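Local coordinates for protein dihydropteroate synthase (Xanthomonas albilineans, PDB 6OFW) that probably catalyses the condensation of para-aminobenzoate with 6-hydroxymethyl-7,8-dihydropterin diphosphate to give 7,8-dihydropteroate, the immediate precursor of folate derivatives, at residues P6-A11 / A116-D121; Q123-P128 / V141-M146; V219-S224 / R255-L260. All coordinates share one frame; numbering follows the deposited sequence.

Contact 1: P6-A11 / A116-D121. With 22D (4-{[(2-amino-4-oxo-3,4-dihydropteridin-6-yl)methyl]amino}benzoic acid), chain E.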
loop_
_atom_site.group_PDB
_atom_site.type_symbol
_atom_site.label_atom_id
_atom_site.label_comp_id
_atom_site.label_asym_id
_atom_site.label_seq_id
_atom_site.Cartn_x
_atom_site.Cartn_y
_atom_site.Cartn_z
ATOM N N PRO B 6 4.729 -15.534 -18.558
ATOM C CA PRO B 6 6.134 -15.941 -18.450
ATOM C C PRO B 6 6.345 -17.024 -17.387
ATOM O O PRO B 6 5.809 -16.946 -16.281
ATOM C CB PRO B 6 6.868 -14.623 -18.121
ATOM C CG PRO B 6 5.942 -13.540 -18.589
ATOM C CD PRO B 6 4.569 -14.091 -18.300
ATOM N N ARG B 7 7.097 -18.058 -17.751
ATOM C CA ARG B 7 7.441 -19.169 -16.874
ATOM C C ARG B 7 8.973 -19.189 -16.860
ATOM O O ARG B 7 9.607 -19.502 -17.880
ATOM C CB ARG B 7 6.850 -20.481 -17.415
ATOM N N LEU B 8 9.570 -18.752 -15.744
ATOM C CA LEU B 8 11.026 -18.690 -15.670
ATOM C C LEU B 8 11.605 -19.933 -15.023
ATOM O O LEU B 8 11.231 -20.281 -13.903
ATOM C CB LEU B 8 11.507 -17.417 -14.964
ATOM C CG LEU B 8 11.219 -16.097 -15.667
ATOM C CD1 LEU B 8 11.355 -14.963 -14.700
ATOM C CD2 LEU B 8 12.161 -15.863 -16.864
ATOM N N ASP B 9 12.510 -20.603 -15.731
ATOM C CA ASP B 9 13.145 -21.801 -15.207
ATOM C C ASP B 9 14.437 -21.380 -14.515
ATOM O O ASP B 9 15.463 -21.195 -15.178
ATOM C CB ASP B 9 13.392 -22.829 -16.341
ATOM C CG ASP B 9 14.020 -24.144 -15.908
ATOM O OD1 ASP B 9 14.366 -24.279 -14.709
ATOM O OD2 ASP B 9 14.169 -25.038 -16.766
ATOM N N CYS B 10 14.382 -21.222 -13.181
ATOM C CA CYS B 10 15.553 -20.810 -12.401
ATOM C C CYS B 10 16.345 -22.018 -11.971
ATOM O O CYS B 10 16.216 -22.480 -10.830
ATOM C CB CYS B 10 15.152 -19.930 -11.215
ATOM S SG CYS B 10 14.115 -18.527 -11.680
ATOM N N ALA B 11 17.154 -22.551 -12.918
ATOM C CA ALA B 11 17.981 -23.749 -12.717
ATOM C C ALA B 11 17.178 -24.885 -12.043
ATOM O O ALA B 11 17.589 -25.413 -11.011
ATOM C CB ALA B 11 19.243 -23.409 -11.911
ATOM N N ALA B 116 22.549 -20.860 -7.200
ATOM C CA ALA B 116 21.765 -19.721 -7.687
ATOM C C ALA B 116 21.068 -20.104 -8.980
ATOM O O ALA B 116 21.661 -20.783 -9.817
ATOM C CB ALA B 116 22.659 -18.502 -7.917
ATOM N N GLY B 117 19.819 -19.683 -9.122
ATOM C CA GLY B 117 18.998 -19.956 -10.294
ATOM C C GLY B 117 18.708 -18.777 -11.186
ATOM O O GLY B 117 18.049 -18.937 -12.215
ATOM N N MET B 118 19.206 -17.586 -10.837
ATOM C CA MET B 118 18.960 -16.383 -11.628
ATOM C C MET B 118 20.089 -15.409 -11.379
ATOM O O MET B 118 20.658 -15.391 -10.283
ATOM C CB MET B 118 17.600 -15.761 -11.183
ATOM C CG MET B 118 17.283 -14.375 -11.773
ATOM S SD MET B 118 15.718 -13.653 -11.181
ATOM C CE MET B 118 14.588 -14.831 -11.781
ATOM N N ILE B 119 20.385 -14.573 -12.368
ATOM C CA ILE B 119 21.399 -13.525 -12.241
ATOM C C ILE B 119 20.695 -12.182 -12.311
ATOM O O ILE B 119 19.971 -11.889 -13.275
ATOM C CB ILE B 119 22.537 -13.640 -13.301
ATOM C CG1 ILE B 119 23.346 -14.946 -13.090
ATOM C CG2 ILE B 119 23.477 -12.413 -13.235
ATOM C CD1 ILE B 119 23.960 -15.483 -14.307
ATOM N N ASN B 120 20.895 -11.367 -11.275
ATOM C CA ASN B 120 20.311 -10.044 -11.228
ATOM C C ASN B 120 21.452 -9.072 -11.484
ATOM O O ASN B 120 22.272 -8.838 -10.598
ATOM C CB ASN B 120 19.592 -9.823 -9.877
ATOM C CG ASN B 120 19.074 -8.433 -9.721
ATOM O OD1 ASN B 120 18.797 -7.771 -10.697
ATOM N ND2 ASN B 120 19.002 -7.959 -8.497
ATOM N N ASP B 121 21.543 -8.544 -12.703
ATOM C CA ASP B 121 22.684 -7.706 -13.064
ATOM C C ASP B 121 22.395 -6.210 -13.229
ATOM O O ASP B 121 21.852 -5.777 -14.250
ATOM C CB ASP B 121 23.366 -8.273 -14.334
ATOM C CG ASP B 121 24.719 -7.658 -14.677
ATOM O OD1 ASP B 121 25.176 -6.745 -13.939
ATOM O OD2 ASP B 121 25.320 -8.084 -15.674
HETATM C C7 22D E . 20.430 -3.327 -5.746
HETATM N N8 22D E . 20.022 -4.289 -6.756
HETATM C C8A 22D E . 18.949 -4.078 -7.546
HETATM N N1 22D E . 18.614 -5.041 -8.450
HETATM C C2 22D E . 17.630 -4.745 -9.300
HETATM N N2 22D E . 17.342 -5.590 -10.288
HETATM N N3 22D E . 16.888 -3.599 -9.234
HETATM C C4 22D E . 17.058 -2.597 -8.303
HETATM O O4 22D E . 16.311 -1.628 -8.300
HETATM C C4A 22D E . 18.169 -2.848 -7.394
HETATM N N5 22D E . 18.467 -1.935 -6.400
HETATM C C6 22D E . 19.493 -2.144 -5.666
HETATM C C9 22D E . 19.916 -1.140 -4.627
HETATM N N10 22D E . 19.982 0.140 -5.302
HETATM C CBX 22D E . 19.789 1.364 -4.705
HETATM C CAR 22D E . 19.778 2.516 -5.490
HETATM C CAT 22D E . 19.379 3.724 -4.948
HETATM C CAQ 22D E . 19.500 1.461 -3.346
HETATM C CAS 22D E . 19.123 2.674 -2.801
HETATM C CBY 22D E . 19.021 3.814 -3.601
HETATM C CBV 22D E . 18.379 5.034 -3.066
HETATM O OAJ 22D E . 18.094 5.946 -3.953
HETATM O OXT 22D E . 18.153 5.156 -1.875
#

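Contact 2: Q123-P128 / V141-M146. With 22D (4-{[(2-amino-4-oxo-3,4-dihydropteridin-6-yl)methyl]amino}benzoic acid), chain E.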
loop_
_atom_site.group_PDB
_atom_site.type_symbol
_atom_site.label_atom_id
_atom_site.label_comp_id
_atom_site.label_asym_id
_atom_site.label_seq_id
_atom_site.Cartn_x
_atom_site.Cartn_y
_atom_site.Cartn_z
ATOM N N GLN B 123 24.422 -4.040 -14.161
ATOM C CA GLN B 123 25.158 -3.598 -15.349
ATOM C C GLN B 123 24.613 -4.160 -16.661
ATOM O O GLN B 123 25.185 -3.885 -17.717
ATOM C CB GLN B 123 26.651 -3.909 -15.187
ATOM C CG GLN B 123 27.372 -2.895 -14.298
ATOM C CD GLN B 123 27.625 -1.603 -15.031
ATOM O OE1 GLN B 123 27.036 -0.559 -14.721
ATOM N NE2 GLN B 123 28.493 -1.649 -16.039
ATOM N N ALA B 124 23.480 -4.904 -16.610
ATOM C CA ALA B 124 22.803 -5.498 -17.782
ATOM C C ALA B 124 23.787 -6.226 -18.746
ATOM O O ALA B 124 23.755 -6.030 -19.965
ATOM C CB ALA B 124 22.007 -4.442 -18.515
ATOM N N LEU B 125 24.683 -7.049 -18.163
ATOM C CA LEU B 125 25.707 -7.859 -18.860
ATOM C C LEU B 125 26.739 -7.046 -19.622
ATOM O O LEU B 125 27.326 -7.545 -20.594
ATOM C CB LEU B 125 25.058 -8.937 -19.772
ATOM C CG LEU B 125 24.003 -9.809 -19.083
ATOM C CD1 LEU B 125 23.369 -10.759 -20.041
ATOM C CD2 LEU B 125 24.578 -10.518 -17.855
ATOM N N ARG B 126 27.014 -5.818 -19.169
ATOM C CA ARG B 126 28.011 -4.965 -19.818
ATOM C C ARG B 126 29.449 -5.246 -19.356
ATOM O O ARG B 126 30.386 -4.820 -20.039
ATOM C CB ARG B 126 27.663 -3.474 -19.679
ATOM C CG ARG B 126 26.518 -3.049 -20.588
ATOM C CD ARG B 126 26.253 -1.561 -20.474
ATOM N NE ARG B 126 25.646 -1.185 -19.191
ATOM C CZ ARG B 126 25.610 0.058 -18.720
ATOM N NH1 ARG B 126 26.137 1.058 -19.419
ATOM N NH2 ARG B 126 25.045 0.313 -17.547
ATOM N N GLN B 127 29.640 -5.941 -18.209
ATOM C CA GLN B 127 30.999 -6.293 -17.771
ATOM C C GLN B 127 31.601 -7.309 -18.746
ATOM O O GLN B 127 30.920 -8.269 -19.116
ATOM C CB GLN B 127 31.021 -6.911 -16.378
ATOM C CG GLN B 127 31.217 -5.925 -15.253
ATOM C CD GLN B 127 32.616 -5.371 -15.149
ATOM O OE1 GLN B 127 33.623 -6.074 -14.975
ATOM N NE2 GLN B 127 32.697 -4.075 -15.238
ATOM N N PRO B 128 32.870 -7.124 -19.166
ATOM C CA PRO B 128 33.474 -8.094 -20.098
ATOM C C PRO B 128 33.417 -9.536 -19.572
ATOM O O PRO B 128 33.875 -9.815 -18.473
ATOM C CB PRO B 128 34.903 -7.574 -20.278
ATOM C CG PRO B 128 34.850 -6.126 -19.894
ATOM C CD PRO B 128 33.796 -6.021 -18.833
ATOM N N VAL B 141 18.028 -13.926 -16.446
ATOM C CA VAL B 141 18.887 -12.772 -16.152
ATOM C C VAL B 141 18.076 -11.490 -16.184
ATOM O O VAL B 141 17.319 -11.259 -17.135
ATOM C CB VAL B 141 20.129 -12.676 -17.084
ATOM C CG1 VAL B 141 19.745 -12.640 -18.566
ATOM C CG2 VAL B 141 21.021 -11.477 -16.721
ATOM N N VAL B 142 18.300 -10.622 -15.166
ATOM C CA VAL B 142 17.696 -9.303 -15.079
ATOM C C VAL B 142 18.642 -8.301 -15.709
ATOM O O VAL B 142 19.775 -8.164 -15.249
ATOM C CB VAL B 142 17.375 -8.869 -13.618
ATOM C CG1 VAL B 142 16.754 -7.470 -13.587
ATOM C CG2 VAL B 142 16.488 -9.886 -12.917
ATOM N N LEU B 143 18.139 -7.556 -16.709
ATOM C CA LEU B 143 18.848 -6.508 -17.421
ATOM C C LEU B 143 18.356 -5.163 -16.885
ATOM O O LEU B 143 17.247 -4.733 -17.199
ATOM C CB LEU B 143 18.610 -6.630 -18.947
ATOM C CG LEU B 143 18.973 -7.957 -19.624
ATOM C CD1 LEU B 143 18.647 -7.915 -21.133
ATOM C CD2 LEU B 143 20.449 -8.306 -19.434
ATOM N N MET B 144 19.142 -4.547 -15.994
ATOM C CA MET B 144 18.764 -3.296 -15.362
ATOM C C MET B 144 19.379 -2.104 -16.038
ATOM O O MET B 144 20.484 -2.213 -16.573
ATOM C CB MET B 144 19.198 -3.300 -13.884
ATOM C CG MET B 144 18.401 -2.323 -13.003
ATOM S SD MET B 144 19.194 -2.052 -11.381
ATOM C CE MET B 144 20.465 -0.926 -11.849
ATOM N N HIS B 145 18.714 -0.966 -15.939
ATOM C CA HIS B 145 19.280 0.266 -16.505
ATOM C C HIS B 145 19.970 1.081 -15.415
ATOM O O HIS B 145 19.368 1.360 -14.427
ATOM C CB HIS B 145 18.213 1.150 -17.105
ATOM C CG HIS B 145 18.711 2.519 -17.401
ATOM N ND1 HIS B 145 18.716 3.504 -16.476
ATOM C CD2 HIS B 145 19.182 3.070 -18.532
ATOM C CE1 HIS B 145 19.183 4.597 -17.003
ATOM N NE2 HIS B 145 19.491 4.361 -18.248
ATOM N N MET B 146 21.224 1.419 -15.661
ATOM C CA MET B 146 22.005 2.349 -14.810
ATOM C C MET B 146 22.947 3.125 -15.734
ATOM O O MET B 146 23.449 2.531 -16.643
ATOM C CB MET B 146 22.684 1.700 -13.595
ATOM C CG MET B 146 23.918 0.878 -13.842
ATOM S SD MET B 146 24.746 0.310 -12.329
ATOM C CE MET B 146 25.319 1.848 -11.646
HETATM C C7 22D E . 20.430 -3.327 -5.746
HETATM N N8 22D E . 20.022 -4.289 -6.756
HETATM C C8A 22D E . 18.949 -4.078 -7.546
HETATM N N1 22D E . 18.614 -5.041 -8.450
HETATM C C2 22D E . 17.630 -4.745 -9.300
HETATM N N2 22D E . 17.342 -5.590 -10.288
HETATM N N3 22D E . 16.888 -3.599 -9.234
HETATM C C4 22D E . 17.058 -2.597 -8.303
HETATM O O4 22D E . 16.311 -1.628 -8.300
HETATM C C4A 22D E . 18.169 -2.848 -7.394
HETATM N N5 22D E . 18.467 -1.935 -6.400
HETATM C C6 22D E . 19.493 -2.144 -5.666
HETATM C C9 22D E . 19.916 -1.140 -4.627
HETATM N N10 22D E . 19.982 0.140 -5.302
HETATM C CBX 22D E . 19.789 1.364 -4.705
HETATM C CAR 22D E . 19.778 2.516 -5.490
HETATM C CAT 22D E . 19.379 3.724 -4.948
HETATM C CAQ 22D E . 19.500 1.461 -3.346
HETATM C CAS 22D E . 19.123 2.674 -2.801
HETATM C CBY 22D E . 19.021 3.814 -3.601
HETATM C CBV 22D E . 18.379 5.034 -3.066
HETATM O OAJ 22D E . 18.094 5.946 -3.953
HETATM O OXT 22D E . 18.153 5.156 -1.875
HETATM O O HOH W 1 23.018 -1.415 -16.659
HETATM O O HOH W 2 24.731 3.656 -19.410
#

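Contact 3: V219-S224 / R255-L260. With 22D (4-{[(2-amino-4-oxo-3,4-dihydropteridin-6-yl)methyl]amino}benzoic acid), chain E.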
loop_
_atom_site.group_PDB
_atom_site.type_symbol
_atom_site.label_atom_id
_atom_site.label_comp_id
_atom_site.label_asym_id
_atom_site.label_seq_id
_atom_site.Cartn_x
_atom_site.Cartn_y
_atom_site.Cartn_z
ATOM N N VAL B 219 8.884 -7.334 -16.369
ATOM C CA VAL B 219 9.496 -6.149 -15.796
ATOM C C VAL B 219 9.643 -6.325 -14.286
ATOM O O VAL B 219 8.674 -6.678 -13.620
ATOM C CB VAL B 219 8.688 -4.868 -16.158
ATOM C CG1 VAL B 219 9.162 -3.635 -15.364
ATOM C CG2 VAL B 219 8.714 -4.597 -17.664
ATOM N N LEU B 220 10.828 -6.034 -13.759
ATOM C CA LEU B 220 11.116 -6.041 -12.317
ATOM C C LEU B 220 11.208 -4.579 -11.855
ATOM O O LEU B 220 11.819 -3.763 -12.537
ATOM C CB LEU B 220 12.449 -6.787 -12.047
ATOM C CG LEU B 220 13.138 -6.622 -10.666
ATOM C CD1 LEU B 220 12.265 -7.084 -9.535
ATOM C CD2 LEU B 220 14.402 -7.439 -10.600
ATOM N N ALA B 221 10.607 -4.247 -10.695
ATOM C CA ALA B 221 10.691 -2.909 -10.119
ATOM C C ALA B 221 11.204 -3.042 -8.686
ATOM O O ALA B 221 10.724 -3.892 -7.945
ATOM C CB ALA B 221 9.315 -2.261 -10.100
ATOM N N GLY B 222 12.151 -2.196 -8.324
ATOM C CA GLY B 222 12.714 -2.141 -6.973
ATOM C C GLY B 222 12.749 -0.710 -6.466
ATOM O O GLY B 222 13.595 -0.004 -6.873
ATOM N N LEU B 223 11.815 -0.327 -5.608
ATOM C CA LEU B 223 11.761 1.032 -5.036
ATOM C C LEU B 223 11.837 0.906 -3.519
ATOM O O LEU B 223 11.626 1.884 -2.872
ATOM C CB LEU B 223 10.458 1.716 -5.430
ATOM C CG LEU B 223 10.269 2.005 -6.913
ATOM C CD1 LEU B 223 9.132 1.195 -7.478
ATOM C CD2 LEU B 223 10.023 3.471 -7.171
ATOM N N SER B 224 12.214 -0.274 -3.044
ATOM C CA SER B 224 12.207 -0.587 -1.614
ATOM C C SER B 224 13.057 0.360 -0.761
ATOM O O SER B 224 14.231 0.330 -0.907
ATOM C CB SER B 224 12.555 -2.008 -1.370
ATOM O OG SER B 224 12.233 -2.322 -0.069
ATOM N N ARG B 255 0.798 -1.251 -12.870
ATOM C CA ARG B 255 1.309 -0.698 -14.111
ATOM C C ARG B 255 2.140 -1.698 -14.926
ATOM O O ARG B 255 2.837 -1.297 -15.851
ATOM C CB ARG B 255 2.051 0.626 -13.846
ATOM C CG ARG B 255 1.048 1.773 -13.654
ATOM C CD ARG B 255 1.537 2.913 -12.780
ATOM N NE ARG B 255 0.500 3.936 -12.598
ATOM C CZ ARG B 255 -0.545 3.857 -11.775
ATOM N NH1 ARG B 255 -0.751 2.762 -11.050
ATOM N NH2 ARG B 255 -1.416 4.855 -11.702
ATOM N N GLY B 256 2.009 -2.981 -14.618
ATOM C CA GLY B 256 2.653 -4.024 -15.404
ATOM C C GLY B 256 3.823 -4.802 -14.839
ATOM O O GLY B 256 4.163 -5.844 -15.409
ATOM N N ALA B 257 4.454 -4.340 -13.727
ATOM C CA ALA B 257 5.596 -5.070 -13.169
ATOM C C ALA B 257 5.169 -6.460 -12.737
ATOM O O ALA B 257 4.103 -6.606 -12.130
ATOM C CB ALA B 257 6.214 -4.313 -12.003
ATOM N N LEU B 258 5.975 -7.492 -13.085
ATOM C CA LEU B 258 5.669 -8.872 -12.694
ATOM C C LEU B 258 6.559 -9.378 -11.568
ATOM O O LEU B 258 6.345 -10.470 -11.040
ATOM C CB LEU B 258 5.684 -9.834 -13.906
ATOM C CG LEU B 258 4.460 -9.737 -14.847
ATOM C CD1 LEU B 258 4.722 -10.438 -16.167
ATOM C CD2 LEU B 258 3.193 -10.278 -14.190
ATOM N N LEU B 259 7.560 -8.586 -11.186
ATOM C CA LEU B 259 8.457 -8.971 -10.085
ATOM C C LEU B 259 8.767 -7.701 -9.293
ATOM O O LEU B 259 8.942 -6.636 -9.892
ATOM C CB LEU B 259 9.734 -9.635 -10.667
ATOM C CG LEU B 259 10.613 -10.504 -9.741
ATOM C CD1 LEU B 259 9.830 -11.666 -9.106
ATOM C CD2 LEU B 259 11.791 -11.084 -10.523
ATOM N N LEU B 260 8.799 -7.806 -7.956
ATOM C CA LEU B 260 9.012 -6.663 -7.059
ATOM C C LEU B 260 10.105 -6.955 -6.075
ATOM O O LEU B 260 10.005 -7.914 -5.323
ATOM C CB LEU B 260 7.682 -6.312 -6.335
ATOM C CG LEU B 260 6.507 -6.005 -7.297
ATOM C CD1 LEU B 260 5.192 -6.259 -6.653
ATOM C CD2 LEU B 260 6.613 -4.605 -7.893
HETATM C C7 22D E . 20.430 -3.327 -5.746
HETATM N N8 22D E . 20.022 -4.289 -6.756
HETATM C C8A 22D E . 18.949 -4.078 -7.546
HETATM N N1 22D E . 18.614 -5.041 -8.450
HETATM C C2 22D E . 17.630 -4.745 -9.300
HETATM N N2 22D E . 17.342 -5.590 -10.288
HETATM N N3 22D E . 16.888 -3.599 -9.234
HETATM C C4 22D E . 17.058 -2.597 -8.303
HETATM O O4 22D E . 16.311 -1.628 -8.300
HETATM C C4A 22D E . 18.169 -2.848 -7.394
HETATM N N5 22D E . 18.467 -1.935 -6.400
HETATM C C6 22D E . 19.493 -2.144 -5.666
HETATM C C9 22D E . 19.916 -1.140 -4.627
HETATM N N10 22D E . 19.982 0.140 -5.302
HETATM C CBX 22D E . 19.789 1.364 -4.705
HETATM C CAR 22D E . 19.778 2.516 -5.490
HETATM C CAT 22D E . 19.379 3.724 -4.948
HETATM C CAQ 22D E . 19.500 1.461 -3.346
HETATM C CAS 22D E . 19.123 2.674 -2.801
HETATM C CBY 22D E . 19.021 3.814 -3.601
HETATM C CBV 22D E . 18.379 5.034 -3.066
HETATM O OAJ 22D E . 18.094 5.946 -3.953
HETATM O OXT 22D E . 18.153 5.156 -1.875
HETATM O O HOH W 3 6.092 -7.274 -16.756
#

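Contact 1: P6-A11 / A116-D121
C10 and G117 bring the two backbones close, their CA atoms 4.1 Å apart, and the meeting is made without a conventional hydrogen bond. The polar part is a single CA-H...O contact, C10 CA to G117 O at 3.1 Å, with a strongly bent angle of 123° at the hydrogen. This weak contact is what the buried oxygen has from C10, for it has no hydrogen-bond partner anywhere in the model. C10, the centre of an inverse gamma turn, also sets its CB against the same oxygen, while the CB of A11 rests on G117 CA at 3.8 Å.

The apolar part is built round M118. Its CG is anti to the backbone N (chi1 171°), and the chain runs straight until chi3 bends it, which carries CE to 3.7 Å from C10 SG. L8 CD1 adds a looser touch on the same methyl at 4.4 Å.

Further along 116-121, N120 serves the pterin. Its amide makes a paired, nearly straight grip: 22D N2 donates to N120 OD1 at 2.7 Å and N120 ND2 donates to 22D N1 at 2.9 Å. D61 takes a further bond from ND2.

Strands 7-10 and 13-16 form the N-terminal beta hairpin, packed on the start of barrel strand 118-121, away from the pterin; its L15 touches L8, C10 and M118. Strand 118-121 lies beside 98-101, with helix 105-114 touching A116, I119 and D121.

Contact 2: Q123-P128 / V141-M146
A124 is the bump that rests on the strand backbone: its CB lies 3.3 Å from M144 O and 4.1 Å from L143 CB, in the shallow hollow between these two residues. Next to it, L125 forms a second, larger knob. One of its methyls, CD2, meets V141 CG2 tip to tip at 3.9 Å, while CD1 lies at the same distance from L143 CD2, the two leucine side chains passing at a slant. V141 can offer this methyl because CG2 is anti to its backbone N. A130, L131 and V134 of helix 130-137 close round the L125 side chain.

The knobs stand on a type I' beta turn, Q123 to R126, in the loop that follows strand 118-121. That strand, helix 130-137 and strand 141-144 form one beta-alpha-beta crossover of the TIM barrel, so the turn packs against the strand that follows it in the crossover.

At the end of the turn, R126 bends at chi3 and turns the edge of its guanidinium to M146. NH2 donates to M146 O at 2.9 Å along a bent path (133°), while NE returns to Q123 O. That oxygen also accepts from R126 N, the two donors approaching from opposite faces of its carbonyl plane. Q123 sets NE2 above the rim of one face of the guanidinium and brings OE1 to 3.4 Å from M146 SD. One water joins R126 NH2 to M144 O, and a second links NH1 to M146 O. On the pterin side of the strand, M144 SD lies 3.5 Å from 22D N3.

Contact 3: V219-S224 / R255-L260
V219 O is gripped twice by the opposite segment: L258 N donates at 2.9 Å, in the carbonyl plane, and L259 N at a longer 3.3 Å, tilted from that plane. A221 N then donates to L259 O at 3.0 Å. These bonds go with a parallel register, L220 beside L259 and A221 beside L260, and CA-H...O contacts reinforce it. Strands 220-221 and 259-262 are neighbours in the TIM barrel.

The side chains split between the two faces of the sheet. On one, L220 lies beside L259, with CD1 3.8 Å from L259 CB. L220 CG is anti to the backbone N (chi1 165°), and the branching at CG sends the other methyl, CD2, to 3.5 Å from 22D N2, so one leucine serves both strand packing and the pterin pocket. On the other face A221 CB touches both A257 CB and L260 CD2, each at 4.2 Å and on the same side of it, with A252 of helix 242-254 nearby.

Packing is looser toward the start of 255-260. There G256, at positive phi, is the C-prime residue of the Schellman motif ending helix 242-254, and a water bridges V219 N and G256 O in place of a direct bond. R255, partly exposed, packs on V278 of the second subunit.

The polar link between the strands is thus carried by the main chain, the side chains adding apolar packing.

In the fold
Along the chain the contacts come in series, 1 before 2 before 3, and all three reach the eight-stranded parallel sheet of the TIM barrel. Contacts 1 and 2, their centres about 14 Å apart, share neighbouring strands 118-121 and 141-144, probably hydrogen-bonded between I119 O and V142 N. Contact 3 lies about 15 Å from the centre of contact 1 and about 17 Å from that of contact 2, on strands 259-262 and 220-221. L220 pairs in turn with I189 of strand 187-190, which brings the ends of the sheet together. V142 and L220, on the strands flanking 187-190, touch beside the pterin, and all three contacts reach 22D, so the pterin pocket draws on separate parts of the barrel.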